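Local structure of hypothetical protein (Uncultured marine organism, 2OD5) at residues Lys21-Asp26 and Ala32-His37; Arg15-Ile20 and Ser56-Ile61. The protein is of unknown function but probably binds nucleic acid, perhaps DNA, through a helix-turn-helix-like domain. One frame throughout, in Å; residues are numbered along the deposited sequence. Where two conformers were deposited one is given.

Contact 1. Residues Lys21-Asp26 and Ala32-His37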
ATOM      1  N   LYS A  21       1.768   6.039  -5.080  1.00 32.50           N
ATOM      2  CA  LYS A  21       0.997   7.267  -4.879  1.00 34.12           C
ATOM      3  C   LYS A  21       0.090   7.581  -6.074  1.00 34.08           C
ATOM      4  O   LYS A  21      -1.079   7.920  -5.908  1.00 33.02           O
ATOM      5  CB  LYS A  21       1.923   8.433  -4.524  1.00 37.70           C
ATOM      6  CG  LYS A  21       2.559   8.331  -3.147  1.00 47.50           C
ATOM      7  N   LYS A  22       0.610   7.401  -7.277  1.00 32.57           N
ATOM      8  CA  LYS A  22      -0.192   7.562  -8.491  1.00 33.13           C
ATOM      9  C   LYS A  22      -1.333   6.557  -8.571  1.00 32.89           C
ATOM     10  O   LYS A  22      -2.477   6.903  -8.902  1.00 34.86           O
ATOM     11  CB  LYS A  22       0.702   7.451  -9.721  1.00 34.21           C
ATOM     12  CG  LYS A  22       1.542   8.699  -9.962  1.00 44.38           C
ATOM     13  CD  LYS A  22       0.701   9.828 -10.509  1.00 55.42           C
ATOM     14  N   PHE A  23      -1.033   5.308  -8.251  1.00 32.61           N
ATOM     15  CA  PHE A  23      -2.031   4.257  -8.261  1.00 31.50           C
ATOM     16  C   PHE A  23      -3.167   4.532  -7.272  1.00 32.28           C
ATOM     17  O   PHE A  23      -4.322   4.274  -7.581  1.00 32.22           O
ATOM     18  CB  PHE A  23      -1.368   2.905  -7.960  1.00 32.40           C
ATOM     19  CG  PHE A  23      -2.296   1.735  -8.006  1.00 31.77           C
ATOM     20  CD1 PHE A  23      -2.940   1.380  -9.192  1.00 32.61           C
ATOM     21  CD2 PHE A  23      -2.543   0.983  -6.868  1.00 30.67           C
ATOM     22  CE1 PHE A  23      -3.792   0.305  -9.255  1.00 36.82           C
ATOM     23  CE2 PHE A  23      -3.373  -0.130  -6.938  1.00 34.14           C
ATOM     24  CZ  PHE A  23      -4.004  -0.460  -8.133  1.00 32.72           C
ATOM     25  N   LEU A  24      -2.832   5.045  -6.089  1.00 30.43           N
ATOM     26  CA  LEU A  24      -3.809   5.313  -5.043  1.00 32.34           C
ATOM     27  C   LEU A  24      -4.542   6.657  -5.211  1.00 33.91           C
ATOM     28  O   LEU A  24      -5.421   6.993  -4.428  1.00 34.26           O
ATOM     29  CB  LEU A  24      -3.132   5.288  -3.677  1.00 31.06           C
ATOM     30  CG  LEU A  24      -2.614   3.942  -3.187  1.00 33.98           C
ATOM     31  CD1 LEU A  24      -1.986   4.100  -1.816  1.00 32.13           C
ATOM     32  CD2 LEU A  24      -3.723   2.875  -3.163  1.00 33.92           C
ATOM     33  N   GLY A  25      -4.203   7.407  -6.246  1.00 36.91           N
ATOM     34  CA  GLY A  25      -4.864   8.690  -6.493  1.00 37.66           C
ATOM     35  C   GLY A  25      -6.378   8.662  -6.516  1.00 38.90           C
ATOM     36  O   GLY A  25      -7.022   9.473  -5.841  1.00 42.20           O
ATOM     37  N   ASP A  26      -6.940   7.727  -7.268  1.00 39.74           N
ATOM     38  CA  ASP A  26      -8.385   7.658  -7.451  0.50 42.73           C
ATOM     39  C   ASP A  26      -9.145   7.227  -6.193  1.00 42.12           C
ATOM     40  O   ASP A  26     -10.188   7.786  -5.883  1.00 45.32           O
ATOM     41  CB  ASP A  26      -8.734   6.732  -8.625  0.50 45.80           C
ATOM     42  CG  ASP A  26      -8.317   7.309  -9.980  0.50 51.01           C
ATOM     43  OD1 ASP A  26      -8.244   8.556 -10.123  0.50 51.89           O
ATOM     44  OD2 ASP A  26      -8.064   6.508 -10.904  0.50 59.11           O
ATOM     45  N   ALA A  32      -2.722  -6.287  -1.903  1.00 33.07           N
ATOM     46  CA  ALA A  32      -2.653  -7.212  -3.039  1.00 33.85           C
ATOM     47  C   ALA A  32      -2.788  -6.505  -4.379  1.00 32.49           C
ATOM     48  O   ALA A  32      -2.063  -6.808  -5.339  1.00 29.98           O
ATOM     49  CB  ALA A  32      -3.754  -8.303  -2.889  1.00 34.11           C
ATOM     50  N   GLU A  33      -3.775  -5.613  -4.482  1.00 30.68           N
ATOM     51  CA  GLU A  33      -3.946  -4.807  -5.675  1.00 31.99           C
ATOM     52  C   GLU A  33      -2.717  -3.925  -5.938  1.00 29.14           C
ATOM     53  O   GLU A  33      -2.276  -3.768  -7.084  1.00 30.43           O
ATOM     54  CB  GLU A  33      -5.169  -3.911  -5.536  1.00 31.38           C
ATOM     55  CG  GLU A  33      -6.487  -4.614  -5.403  1.00 37.70           C
ATOM     56  CD  GLU A  33      -7.606  -3.579  -5.245  1.00 44.33           C
ATOM     57  OE1 GLU A  33      -7.727  -2.957  -4.133  1.00 46.91           O
ATOM     58  OE2 GLU A  33      -8.311  -3.343  -6.255  1.00 53.66           O
ATOM     59  N   ILE A  34      -2.154  -3.339  -4.886  1.00 28.48           N
ATOM     60  CA  ILE A  34      -0.986  -2.486  -5.014  1.00 29.04           C
ATOM     61  C   ILE A  34       0.205  -3.296  -5.507  1.00 29.64           C
ATOM     62  O   ILE A  34       0.880  -2.910  -6.467  1.00 28.63           O
ATOM     63  CB  ILE A  34      -0.637  -1.754  -3.685  1.00 28.79           C
ATOM     64  CG1 ILE A  34      -1.808  -0.844  -3.239  1.00 29.66           C
ATOM     65  CG2 ILE A  34       0.621  -0.893  -3.856  1.00 29.56           C
ATOM     66  CD1 ILE A  34      -1.668  -0.333  -1.805  1.00 32.03           C
ATOM     67  N   LEU A  35       0.403  -4.456  -4.910  1.00 28.65           N
ATOM     68  CA  LEU A  35       1.495  -5.343  -5.313  1.00 29.44           C
ATOM     69  C   LEU A  35       1.335  -5.753  -6.763  1.00 28.36           C
ATOM     70  O   LEU A  35       2.304  -5.737  -7.520  1.00 30.19           O
ATOM     71  CB  LEU A  35       1.520  -6.605  -4.440  1.00 29.46           C
ATOM     72  CG  LEU A  35       2.758  -7.505  -4.655  1.00 29.58           C
ATOM     73  CD1 LEU A  35       4.056  -6.776  -4.254  1.00 29.32           C
ATOM     74  CD2 LEU A  35       2.588  -8.795  -3.867  1.00 32.67           C
ATOM     75  N   GLU A  36       0.132  -6.141  -7.171  1.00 29.99           N
ATOM     76  CA  GLU A  36      -0.055  -6.565  -8.545  1.00 30.07           C
ATOM     77  C   GLU A  36       0.253  -5.414  -9.513  1.00 30.05           C
ATOM     78  O   GLU A  36       0.902  -5.606 -10.539  1.00 30.83           O
ATOM     79  CB  GLU A  36      -1.465  -7.134  -8.777  1.00 29.53           C
ATOM     80  CG  GLU A  36      -1.648  -7.658 -10.216  1.00 32.43           C
ATOM     81  CD  GLU A  36      -2.990  -8.361 -10.491  1.00 37.10           C
ATOM     82  OE1 GLU A  36      -3.897  -8.295  -9.642  1.00 38.43           O
ATOM     83  OE2 GLU A  36      -3.123  -8.935 -11.596  1.00 34.87           O
ATOM     84  N   HIS A  37      -0.177  -4.206  -9.172  1.00 29.65           N
ATOM     85  CA  HIS A  37       0.076  -3.042 -10.013  1.00 30.70           C
ATOM     86  C   HIS A  37       1.548  -2.757 -10.142  1.00 31.15           C
ATOM     87  O   HIS A  37       2.065  -2.595 -11.242  1.00 32.67           O
ATOM     88  CB  HIS A  37      -0.623  -1.805  -9.426  1.00 31.60           C
ATOM     89  CG  HIS A  37      -0.335  -0.577 -10.207  1.00 34.48           C
ATOM     90  ND1 HIS A  37      -0.833  -0.396 -11.476  1.00 33.71           N
ATOM     91  CD2 HIS A  37       0.484   0.472  -9.959  1.00 37.69           C
ATOM     92  CE1 HIS A  37      -0.381   0.754 -11.953  1.00 40.82           C
ATOM     93  NE2 HIS A  37       0.437   1.291 -11.062  1.00 35.86           N
TER
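The rings of Phe23 and His37 lie one over the other in an offset stack, planes only 10° apart and centroids 4.2 Å from each other. Phe23 CD1 sits above the middle of the imidazole, 3.4 Å from His37 CG, whereas His37 CG falls toward the rim of the phenyl. The two side chains run antiparallel past one another, and His37 CB adds a CH-pi contact over the same phenyl, 3.8 Å from its centroid. Phe23 reaches across because its CG stands anti to the backbone N (chi1 -177°). With an alanine here the phenyl is gone, and His37 would probably lose its stacking partner and be freer to turn.

Apolar contacts continue the interface inward. Phe23 CE2 approaches Ile34 CG1 obliquely at 4.1 Å, and Leu24 CD2 meets Ile34 CD1 at 4.0 Å, the leucine nearly perpendicular to the isoleucine. Glu33 O lies 3.8 Å from Phe23 CE2, while the Glu33 carboxylate forms a salt bridge with Arg29.

The contact packs the C-terminal end of helix 9-23 on helix 31-39, the first two helices of what is probably a winged-helix-like domain. Arg29 of strand 29-30 touches Phe23, Leu24 and Ile34; Ile34 also reaches Leu51 of helix 48-57 and Trp82 of strand 75-84.

Contact 2. Residues Arg15-Ile20 and Ser56-Ile61. With EDO (1,2-ethanediol), chain F.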
ATOM      1  N   ARG A  15      11.259   5.075  -6.448  1.00 45.00           N
ATOM      2  CA  ARG A  15      10.489   4.791  -7.654  1.00 45.24           C
ATOM      3  C   ARG A  15       9.171   4.096  -7.295  1.00 42.19           C
ATOM      4  O   ARG A  15       8.114   4.412  -7.839  1.00 41.83           O
ATOM      5  CB  ARG A  15      11.322   3.880  -8.555  1.00 45.74           C
ATOM      6  CG  ARG A  15      10.923   3.827 -10.005  1.00 52.65           C
ATOM      7  CD  ARG A  15      12.109   3.333 -10.885  1.00 52.63           C
ATOM      8  NE  ARG A  15      12.786   2.148 -10.325  1.00 54.55           N
ATOM      9  CZ  ARG A  15      12.503   0.879 -10.627  1.00 62.28           C
ATOM     10  NH1 ARG A  15      11.534   0.568 -11.482  1.00 65.15           N
ATOM     11  NH2 ARG A  15      13.193  -0.099 -10.050  1.00 53.29           N
ATOM     12  N   ILE A  16       9.265   3.130  -6.395  1.00 39.59           N
ATOM     13  CA  ILE A  16       8.100   2.360  -5.936  1.00 40.26           C
ATOM     14  C   ILE A  16       7.088   3.286  -5.259  1.00 39.13           C
ATOM     15  O   ILE A  16       5.893   3.212  -5.548  1.00 37.00           O
ATOM     16  CB  ILE A  16       8.513   1.244  -4.993  1.00 40.41           C
ATOM     17  CG1 ILE A  16       9.266   0.149  -5.772  1.00 46.06           C
ATOM     18  CG2 ILE A  16       7.295   0.584  -4.355  1.00 35.88           C
ATOM     19  CD1 ILE A  16       9.707  -1.051  -4.922  1.00 43.69           C
ATOM     20  N   ARG A  17       7.566   4.166  -4.379  1.00 38.77           N
ATOM     21  CA  ARG A  17       6.681   5.124  -3.709  1.00 36.43           C
ATOM     22  C   ARG A  17       5.919   5.979  -4.686  1.00 36.41           C
ATOM     23  O   ARG A  17       4.745   6.236  -4.473  1.00 36.53           O
ATOM     24  CB  ARG A  17       7.434   6.056  -2.776  1.00 37.30           C
ATOM     25  CG  ARG A  17       7.931   5.432  -1.514  1.00 40.03           C
ATOM     26  CD  ARG A  17       8.661   6.501  -0.707  1.00 39.01           C
ATOM     27  NE  ARG A  17       8.920   6.061   0.649  1.00 47.83           N
ATOM     28  CZ  ARG A  17       9.575   6.781   1.557  1.00 45.82           C
ATOM     29  NH1 ARG A  17      10.049   7.979   1.248  1.00 48.76           N
ATOM     30  NH2 ARG A  17       9.759   6.306   2.785  1.00 42.60           N
ATOM     31  N   GLU A  18       6.580   6.476  -5.734  1.00 35.96           N
ATOM     32  CA  GLU A  18       5.910   7.329  -6.704  0.50 35.39           C
ATOM     33  C   GLU A  18       4.832   6.563  -7.464  1.00 34.15           C
ATOM     34  O   GLU A  18       3.759   7.094  -7.740  1.00 34.12           O
ATOM     35  CB  GLU A  18       6.931   7.945  -7.672  0.50 37.44           C
ATOM     36  CG  GLU A  18       7.962   8.820  -6.977  0.50 39.03           C
ATOM     37  N   LYS A  19       5.114   5.311  -7.807  1.00 33.54           N
ATOM     38  CA  LYS A  19       4.105   4.490  -8.481  1.00 34.99           C
ATOM     39  C   LYS A  19       2.889   4.245  -7.597  1.00 34.24           C
ATOM     40  O   LYS A  19       1.751   4.330  -8.059  1.00 34.37           O
ATOM     41  CB  LYS A  19       4.679   3.134  -8.859  1.00 36.31           C
ATOM     42  CG  LYS A  19       5.616   3.166 -10.002  1.00 46.84           C
ATOM     43  CD  LYS A  19       5.885   1.739 -10.438  1.00 54.37           C
ATOM     44  CE  LYS A  19       6.987   1.682 -11.463  1.00 63.06           C
ATOM     45  NZ  LYS A  19       6.468   1.714 -12.854  1.00 64.99           N
ATOM     46  N   ILE A  20       3.149   3.910  -6.334  1.00 34.66           N
ATOM     47  CA  ILE A  20       2.082   3.623  -5.394  1.00 33.80           C
ATOM     48  C   ILE A  20       1.175   4.862  -5.249  1.00 32.79           C
ATOM     49  O   ILE A  20      -0.047   4.763  -5.306  1.00 34.43           O
ATOM     50  CB  ILE A  20       2.618   3.199  -4.010  1.00 33.50           C
ATOM     51  CG1 ILE A  20       3.371   1.859  -4.059  1.00 33.36           C
ATOM     52  CG2 ILE A  20       1.468   3.119  -3.030  1.00 32.21           C
ATOM     53  CD1 ILE A  20       4.223   1.596  -2.802  1.00 31.42           C
ATOM     54  N   SER A  56       4.101   1.255   5.135  1.00 30.29           N
ATOM     55  CA  SER A  56       4.110   1.731   6.544  1.00 34.03           C
ATOM     56  C   SER A  56       5.070   2.868   6.749  1.00 34.37           C
ATOM     57  O   SER A  56       4.753   3.852   7.461  1.00 37.93           O
ATOM     58  CB  SER A  56       4.505   0.596   7.489  1.00 35.13           C
ATOM     59  OG  SER A  56       3.485  -0.364   7.514  1.00 47.63           O
ATOM     60  N   LYS A  57       6.240   2.766   6.128  1.00 32.82           N
ATOM     61  CA  LYS A  57       7.301   3.756   6.284  0.50 34.88           C
ATOM     62  C   LYS A  57       7.019   5.070   5.542  1.00 33.98           C
ATOM     63  O   LYS A  57       7.491   6.129   5.945  1.00 32.95           O
ATOM     64  CB  LYS A  57       8.649   3.182   5.827  0.50 36.83           C
ATOM     65  CG  LYS A  57       9.789   4.190   5.910  0.50 39.09           C
ATOM     66  CD  LYS A  57      11.176   3.577   5.876  0.50 38.46           C
ATOM     67  CE  LYS A  57      12.207   4.679   6.125  0.50 43.16           C
ATOM     68  NZ  LYS A  57      13.561   4.297   5.649  0.50 51.49           N
ATOM     69  N   ASP A  58       6.266   5.005   4.453  1.00 32.03           N
ATOM     70  CA  ASP A  58       5.964   6.199   3.678  1.00 31.56           C
ATOM     71  C   ASP A  58       4.829   6.928   4.359  1.00 29.92           C
ATOM     72  O   ASP A  58       3.701   6.468   4.344  1.00 32.51           O
ATOM     73  CB  ASP A  58       5.583   5.861   2.242  1.00 30.76           C
ATOM     74  CG  ASP A  58       5.424   7.096   1.384  1.00 36.28           C
ATOM     75  OD1 ASP A  58       5.143   8.189   1.936  1.00 33.48           O
ATOM     76  OD2 ASP A  58       5.577   7.011   0.145  1.00 41.75           O
ATOM     77  N   LYS A  59       5.106   8.109   4.895  1.00 28.30           N
ATOM     78  CA  LYS A  59       4.084   8.862   5.620  1.00 28.13           C
ATOM     79  C   LYS A  59       2.984   9.487   4.753  1.00 28.28           C
ATOM     80  O   LYS A  59       1.992   9.998   5.269  1.00 29.89           O
ATOM     81  CB  LYS A  59       4.765   9.901   6.533  1.00 30.23           C
ATOM     82  CG  LYS A  59       5.814   9.275   7.531  1.00 36.34           C
ATOM     83  CD  LYS A  59       5.273   8.052   8.355  1.00 41.32           C
ATOM     84  CE  LYS A  59       6.381   7.060   8.854  1.00 48.18           C
ATOM     85  NZ  LYS A  59       5.852   5.693   9.382  1.00 41.26           N
ATOM     86  N   ASP A  60       3.178   9.492   3.444  1.00 25.84           N
ATOM     87  CA  ASP A  60       2.170   9.995   2.506  1.00 29.45           C
ATOM     88  C   ASP A  60       1.116   8.961   2.202  1.00 28.62           C
ATOM     89  O   ASP A  60       0.120   9.273   1.568  1.00 28.35           O
ATOM     90  CB  ASP A  60       2.806  10.407   1.172  1.00 30.59           C
ATOM     91  CG  ASP A  60       3.909  11.417   1.320  1.00 31.71           C
ATOM     92  OD1 ASP A  60       4.033  12.132   2.367  1.00 31.16           O
ATOM     93  OD2 ASP A  60       4.679  11.528   0.338  1.00 34.98           O
ATOM     94  N   ILE A  61       1.339   7.732   2.644  1.00 30.71           N
ATOM     95  CA  ILE A  61       0.440   6.628   2.325  1.00 32.89           C
ATOM     96  C   ILE A  61      -0.005   6.049   3.641  1.00 35.48           C
ATOM     97  O   ILE A  61       0.828   5.476   4.363  1.00 37.34           O
ATOM     98  CB  ILE A  61       1.122   5.556   1.481  1.00 31.23           C
ATOM     99  CG1 ILE A  61       1.578   6.075   0.131  1.00 35.82           C
ATOM    100  CG2 ILE A  61       0.131   4.346   1.174  1.00 31.76           C
ATOM    101  CD1 ILE A  61       2.660   5.201  -0.517  1.00 38.02           C
TER
HETATM  102  C1  EDO F 120      16.575   0.893  -9.181  1.00 75.90           C
HETATM  103  O1  EDO F 120      17.470   1.683  -8.389  1.00 75.81           O
HETATM  104  C2  EDO F 120      15.960   1.777 -10.259  1.00 77.03           C
HETATM  105  O2  EDO F 120      15.189   2.833  -9.671  1.00 74.82           O
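Arg17 lays its side chain across Asp58, so that the carboxylate meets the aliphatic part of the arginine as much as its charge. Asp58 OD2 is 3.2 Å from Arg17 CD, and the salt bridge from Arg17 NE to Asp58 OD2 is longer, at 3.5 Å. The oxygen stands well out of the guanidinium plane and the two flat groups are turned 43° apart: charges attract, but no guanidinium N-H points at OD2. Arg17 is stretched out as far as NE, which carries the guanidinium past Asp58, and its edge meets Lys57 CG, 3.8 Å from Arg17 NH2.

Hydrogen bonds shape residues 56-61. Asp58 OD1 accepts from Asp60 N at 2.8 Å, on the anti side and tilted out of the carboxylate plane, forming an Asx turn; Ile61 N bonds to Asp58 O in a type I beta turn. Lys59 NZ reaches back to Ser56 O at 2.9 Å.

The apolar part is small and tight. Ile61 CD1 presses against Ile20 CG2 at 3.5 Å, closer than usual for two carbons, with the side chains nearly perpendicular. Leu55 of helix 48-57 touches both isoleucines.

Near the start of 15-20, Arg15 NE donates to O2 of a 1,2-ethanediol, probably from the crystallisation liquor, at 2.6 Å, a bent bond; Glu7 N and Thr8 O hold the diol too.

One carboxylate thus does two jobs: OD1 fixes the turn leading from helix 48-57 into strand 61-71, while OD2 probably draws Arg17 of helix 9-23 toward it by charge without dictating a precise bond direction.

Both contacts use helix 9-23: contact 1 joins its C-terminal end to helix 31-39, and contact 2 ties its middle to the turn between helix 48-57 and strand 61-71. Their inner parts merge into one apolar core, where Leu24 CD1 lies 3.7 Å from Ile61 CG2 and Ile34 CG2 lies 3.9 Å from Ile20 CG1. Toward the outside they differ. Contact 1 ends in a stacked aromatic pair, partly exposed, whereas contact 2 ends in an arginine-aspartate charge pair whose aspartate is buried and also shapes a turn. Together they bring three helices and a strand around shared isoleucines and leucines, consistent with a winged-helix-like fold.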